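Local coordinates for Tol-Pal system protein TolB (Acinetobacter baumannii, PDB 7MX5) that probably serves as the periplasmic component of the Tol-Pal system, which helps the outer membrane fold inward during cell division and keeps it intact, at residues G370-M375 against R393-A398; K16-P21 against S61-A66. All coordinates share one frame; numbering follows the deposited sequence.

Contact 1: residues G370-M375 against R393-A398; sequences GLLSIM and REPAWA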
loop_
_atom_site.group_PDB
_atom_site.type_symbol
_atom_site.label_atom_id
_atom_site.label_comp_id
_atom_site.label_asym_id
_atom_site.label_seq_id
_atom_site.Cartn_x
_atom_site.Cartn_y
_atom_site.Cartn_z
ATOM N N GLY A 370 11.556 5.398 13.296
ATOM C CA GLY A 370 10.952 4.252 12.649
ATOM C C GLY A 370 9.792 4.711 11.791
ATOM O O GLY A 370 8.836 5.298 12.306
ATOM N N LEU A 371 9.861 4.468 10.484
ATOM C CA LEU A 371 8.942 5.099 9.550
ATOM C C LEU A 371 8.498 4.111 8.482
ATOM O O LEU A 371 9.092 3.045 8.293
ATOM C CB LEU A 371 9.587 6.324 8.890
ATOM C CG LEU A 371 10.953 6.118 8.229
ATOM C CD1 LEU A 371 10.813 5.756 6.757
ATOM C CD2 LEU A 371 11.811 7.359 8.392
ATOM N N LEU A 372 7.438 4.493 7.775
ATOM C CA LEU A 372 7.010 3.824 6.557
ATOM C C LEU A 372 7.550 4.586 5.355
ATOM O O LEU A 372 7.610 5.819 5.364
ATOM C CB LEU A 372 5.484 3.745 6.472
ATOM C CG LEU A 372 4.737 2.806 7.421
ATOM C CD1 LEU A 372 3.297 2.635 6.961
ATOM C CD2 LEU A 372 5.435 1.459 7.526
ATOM N N SER A 373 7.945 3.848 4.323
ATOM C CA SER A 373 8.426 4.441 3.086
ATOM C C SER A 373 7.620 3.891 1.919
ATOM O O SER A 373 7.346 2.690 1.855
ATOM C CB SER A 373 9.918 4.163 2.871
ATOM O OG SER A 373 10.716 5.159 3.487
ATOM N N ILE A 374 7.237 4.777 1.004
ATOM C CA ILE A 374 6.521 4.404 -0.210
ATOM C C ILE A 374 7.410 4.748 -1.394
ATOM O O ILE A 374 7.844 5.897 -1.541
ATOM C CB ILE A 374 5.158 5.108 -0.317
ATOM C CG1 ILE A 374 4.126 4.394 0.554
ATOM C CG2 ILE A 374 4.685 5.137 -1.760
ATOM C CD1 ILE A 374 3.041 5.300 1.083
ATOM N N MET A 375 7.687 3.753 -2.233
ATOM C CA MET A 375 8.578 3.922 -3.369
ATOM C C MET A 375 7.884 3.479 -4.646
ATOM O O MET A 375 7.118 2.511 -4.645
ATOM C CB MET A 375 9.873 3.123 -3.187
ATOM C CG MET A 375 11.034 3.957 -2.692
ATOM S SD MET A 375 12.648 3.248 -3.050
ATOM C CE MET A 375 12.832 3.674 -4.775
ATOM N N ARG A 393 5.424 -0.350 11.737
ATOM C CA ARG A 393 5.801 -1.676 11.271
ATOM C C ARG A 393 4.642 -2.336 10.540
ATOM O O ARG A 393 3.471 -2.010 10.757
ATOM C CB ARG A 393 6.253 -2.577 12.432
ATOM C CG ARG A 393 7.241 -1.926 13.384
ATOM C CD ARG A 393 8.659 -2.071 12.870
ATOM N NE ARG A 393 8.921 -3.421 12.388
ATOM C CZ ARG A 393 9.674 -4.308 13.023
ATOM N NH1 ARG A 393 10.265 -4.016 14.171
ATOM N NH2 ARG A 393 9.839 -5.517 12.494
ATOM N N GLU A 394 4.997 -3.277 9.664
ATOM C CA GLU A 394 4.086 -4.194 8.986
ATOM C C GLU A 394 2.957 -3.470 8.260
ATOM O O GLU A 394 1.787 -3.613 8.641
ATOM C CB GLU A 394 3.513 -5.192 9.993
ATOM C CG GLU A 394 4.346 -6.453 10.149
ATOM C CD GLU A 394 4.027 -7.215 11.422
ATOM O OE1 GLU A 394 3.585 -6.581 12.404
ATOM O OE2 GLU A 394 4.218 -8.449 11.440
ATOM N N PRO A 395 3.251 -2.703 7.215
ATOM C CA PRO A 395 2.182 -2.055 6.453
ATOM C C PRO A 395 1.483 -3.036 5.524
ATOM O O PRO A 395 2.031 -4.065 5.126
ATOM C CB PRO A 395 2.922 -0.975 5.658
ATOM C CG PRO A 395 4.277 -1.553 5.449
ATOM C CD PRO A 395 4.585 -2.368 6.682
ATOM N N ALA A 396 0.243 -2.693 5.181
ATOM C CA ALA A 396 -0.555 -3.512 4.271
ATOM C C ALA A 396 -1.470 -2.590 3.478
ATOM O O ALA A 396 -2.445 -2.064 4.023
ATOM C CB ALA A 396 -1.358 -4.563 5.032
ATOM N N TRP A 397 -1.151 -2.394 2.201
ATOM C CA TRP A 397 -1.966 -1.550 1.338
ATOM C C TRP A 397 -3.284 -2.245 1.022
ATOM O O TRP A 397 -3.299 -3.396 0.576
ATOM C CB TRP A 397 -1.211 -1.233 0.048
ATOM C CG TRP A 397 -1.524 0.111 -0.539
ATOM C CD1 TRP A 397 -2.763 0.641 -0.764
ATOM C CD2 TRP A 397 -0.580 1.092 -0.988
ATOM N NE1 TRP A 397 -2.647 1.892 -1.321
ATOM C CE2 TRP A 397 -1.318 2.193 -1.468
ATOM C CE3 TRP A 397 0.816 1.148 -1.027
ATOM C CZ2 TRP A 397 -0.706 3.335 -1.982
ATOM C CZ3 TRP A 397 1.422 2.282 -1.537
ATOM C CH2 TRP A 397 0.661 3.360 -2.007
ATOM N N ALA A 398 -4.393 -1.545 1.254
ATOM C CA ALA A 398 -5.701 -2.122 0.988
ATOM C C ALA A 398 -5.880 -2.352 -0.512
ATOM O O ALA A 398 -5.538 -1.484 -1.320
ATOM C CB ALA A 398 -6.811 -1.214 1.514
#

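Contact 2: residues K16-P21 against S61-A66; sequences KIAIVP and SDWQAA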
loop_
_atom_site.group_PDB
_atom_site.type_symbol
_atom_site.label_atom_id
_atom_site.label_comp_id
_atom_site.label_asym_id
_atom_site.label_seq_id
_atom_site.Cartn_x
_atom_site.Cartn_y
_atom_site.Cartn_z
ATOM N N LYS A 16 5.067 18.344 -16.244
ATOM C CA LYS A 16 4.502 19.248 -15.255
ATOM C C LYS A 16 3.015 19.449 -15.513
ATOM O O LYS A 16 2.561 19.466 -16.659
ATOM C CB LYS A 16 5.228 20.594 -15.271
ATOM C CG LYS A 16 6.737 20.473 -15.439
ATOM C CD LYS A 16 7.392 21.834 -15.605
ATOM C CE LYS A 16 8.882 21.774 -15.295
ATOM N NZ LYS A 16 9.402 20.378 -15.295
ATOM N N ILE A 17 2.254 19.590 -14.433
ATOM C CA ILE A 17 0.808 19.757 -14.502
ATOM C C ILE A 17 0.454 21.050 -13.784
ATOM O O ILE A 17 0.532 21.126 -12.552
ATOM C CB ILE A 17 0.058 18.569 -13.887
ATOM C CG1 ILE A 17 0.537 17.254 -14.503
ATOM C CG2 ILE A 17 -1.442 18.731 -14.079
ATOM C CD1 ILE A 17 0.048 16.032 -13.766
ATOM N N ALA A 18 0.064 22.066 -14.549
ATOM C CA ALA A 18 -0.425 23.304 -13.960
ATOM C C ALA A 18 -1.840 23.093 -13.440
ATOM O O ALA A 18 -2.683 22.505 -14.125
ATOM C CB ALA A 18 -0.397 24.436 -14.986
ATOM N N ILE A 19 -2.099 23.560 -12.224
ATOM C CA ILE A 19 -3.419 23.467 -11.615
ATOM C C ILE A 19 -3.833 24.874 -11.199
ATOM O O ILE A 19 -3.293 25.430 -10.235
ATOM C CB ILE A 19 -3.450 22.492 -10.425
ATOM C CG1 ILE A 19 -4.776 22.594 -9.670
ATOM C CG2 ILE A 19 -2.248 22.693 -9.499
ATOM C CD1 ILE A 19 -4.819 21.745 -8.422
ATOM N N VAL A 20 -4.764 25.459 -11.941
ATOM C CA VAL A 20 -5.234 26.809 -11.615
ATOM C C VAL A 20 -6.069 26.749 -10.341
ATOM O O VAL A 20 -6.945 25.873 -10.223
ATOM C CB VAL A 20 -6.044 27.386 -12.776
ATOM C CG1 VAL A 20 -6.683 28.708 -12.375
ATOM C CG2 VAL A 20 -5.165 27.561 -14.005
ATOM N N PRO A 21 -5.821 27.622 -9.355
ATOM C CA PRO A 21 -6.689 27.671 -8.170
ATOM C C PRO A 21 -8.158 27.781 -8.539
ATOM O O PRO A 21 -8.556 28.702 -9.260
ATOM C CB PRO A 21 -6.207 28.921 -7.426
ATOM C CG PRO A 21 -4.806 29.138 -7.881
ATOM C CD PRO A 21 -4.606 28.442 -9.201
ATOM N N SER A 61 -1.797 28.541 -26.428
ATOM C CA SER A 61 -0.596 29.211 -26.915
ATOM C C SER A 61 0.322 29.631 -25.775
ATOM O O SER A 61 1.549 29.606 -25.928
ATOM C CB SER A 61 -0.976 30.427 -27.760
ATOM O OG SER A 61 -1.530 31.454 -26.956
ATOM N N ASP A 62 -0.245 30.009 -24.630
ATOM C CA ASP A 62 0.548 30.506 -23.513
ATOM C C ASP A 62 1.071 29.395 -22.615
ATOM O O ASP A 62 2.116 29.569 -21.977
ATOM C CB ASP A 62 -0.281 31.490 -22.682
ATOM C CG ASP A 62 -1.073 32.452 -23.544
ATOM O OD1 ASP A 62 -0.510 32.961 -24.536
ATOM O OD2 ASP A 62 -2.257 32.696 -23.232
ATOM N N TRP A 63 0.372 28.262 -22.544
ATOM C CA TRP A 63 0.859 27.152 -21.736
ATOM C C TRP A 63 1.991 26.404 -22.421
ATOM O O TRP A 63 2.881 25.880 -21.740
ATOM C CB TRP A 63 -0.287 26.200 -21.401
ATOM C CG TRP A 63 -1.369 26.868 -20.625
ATOM C CD1 TRP A 63 -2.567 27.309 -21.101
ATOM C CD2 TRP A 63 -1.341 27.199 -19.232
ATOM N NE1 TRP A 63 -3.296 27.883 -20.088
ATOM C CE2 TRP A 63 -2.565 27.827 -18.930
ATOM C CE3 TRP A 63 -0.405 27.016 -18.211
ATOM C CZ2 TRP A 63 -2.875 28.276 -17.649
ATOM C CZ3 TRP A 63 -0.715 27.462 -16.939
ATOM C CH2 TRP A 63 -1.940 28.085 -16.669
ATOM N N GLN A 64 1.983 26.337 -23.754
ATOM C CA GLN A 64 3.149 25.807 -24.448
ATOM C C GLN A 64 4.358 26.699 -24.217
ATOM O O GLN A 64 5.472 26.205 -24.007
ATOM C CB GLN A 64 2.870 25.658 -25.946
ATOM C CG GLN A 64 3.930 24.831 -26.676
ATOM C CD GLN A 64 5.112 25.638 -27.210
ATOM O OE1 GLN A 64 5.441 26.714 -26.717
ATOM N NE2 GLN A 64 5.798 25.072 -28.188
ATOM N N ALA A 65 4.155 28.019 -24.263
ATOM C CA ALA A 65 5.267 28.957 -24.139
ATOM C C ALA A 65 6.047 28.726 -22.853
ATOM O O ALA A 65 7.279 28.836 -22.836
ATOM C CB ALA A 65 4.749 30.393 -24.203
ATOM N N ALA A 66 5.351 28.397 -21.769
ATOM C CA ALA A 66 5.988 28.084 -20.499
ATOM C C ALA A 66 6.363 26.613 -20.378
ATOM O O ALA A 66 6.727 26.168 -19.284
ATOM C CB ALA A 66 5.074 28.483 -19.340
#

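Contact 1: residues G370-M375 against R393-A398
The backbone N of W397 is hydrogen-bonded to the hydroxyl of S352. This ties the strand that carries the indole to strand 352-353, an edge strand of the neighbouring sheet. Across the contact, the six-membered ring of W397 meets I374. I374 CG1 lies 4.0 Å from W397 CZ3. The approach to the indole is oblique, and the two side chains cross at about a right angle. With chi1 at -80°, I374 CG1 stands beside the backbone N and is the branch that meets the indole. M383 and L385 of strand 382-386 also pack on I374.

The second pair is L372 and P395. Their side chains slide past each other in opposite directions. L372 CD2 sits 3.8 Å from P395 CG, and it also reaches P395 CD at 4.0 Å. L372 CD1 rests 3.9 Å from P395 CB. Thus both methyls of the leucine fork close on the proline ring.

The two segments belong to different sheets. Strand 369-376 runs inside one propeller blade. Strand 391-397 is the C-terminal edge strand of the next blade and pairs with strand 135-141. This is the closure typical of beta propellers, in which strands from both ends of the propeller chain complete one blade. At the start of that strand, R393 forms a salt bridge with E349, whose carboxylate also accepts a bond from E394 N.

The four touching side chains are buried and apolar. The two strands therefore meet through apolar packing alone. A polar link between the blades, W397 N to S352, is made beside it.

Contact 2: residues K16-P21 against S61-A66
A18 and V20 meet the six-membered ring of W63, at the end away from the pyrrole. A18 CB is 3.6 Å from W63 CZ3, and W63 CE3 is next at 4.1 Å. V20 CG2 lies 4.2 Å from W63 CH2. Both methyls approach the ring obliquely. The small alanine lets the indole come close to the strand. The backbones come closest at this pair, with A18 CA 8.8 Å from W63 CA. W63 has CG anti to its carbonyl carbon, beside the backbone N (chi1 -61°), and this sends the long ring from the helix to the sheet.

V71 of strand 70-78 and I58 from the preceding loop also touch W63. L49 packs on V20.

The strand belongs to the mixed sheet of the TolB amino-terminal domain. Strand 16-19 lies between strands 43-45 and 70-78, parallel to both. Helix 29-37 connects 16-19 to 43-45, a beta-alpha-beta crossover. I17 and I19 pack on that helix, so A18 and V20 are left for W63. The short helix 60-65 leads into strand 70-78.

Further out, backbone bonds set the strand. A18 pairs with Y70 and V72, and I17 with T43. S44 OG bonds to I17 O. Near the helix end the backbone bond from A65 N to S61 O is weak (3.5 Å), and A66 leaves helical angles. On the exposed side, S61 OG donates to D62 OD1 over 3.0 Å. It comes from above the carboxylate plane, 70° out of it.

How the contacts relate
Contact 1 is central. Contact 2 lies in the amino-terminal domain, with its centre about 32 Å from the chain centre. The two centres are 34 Å apart, the nearest atoms are about 17 Å apart, and they share no strand or helix. Both are apolar and both use a tryptophan. Contact 1 is strand-on-strand packing between adjacent blades deep in the propeller, and all four touching residues are buried. Contact 2 is helix-on-sheet packing under a short, largely exposed helix: a single indole is the helix's touching side chain, and V20 is partly exposed. The buried area is also smaller, 108 against 181 Å². In sequence both segments of contact 2 precede those of contact 1.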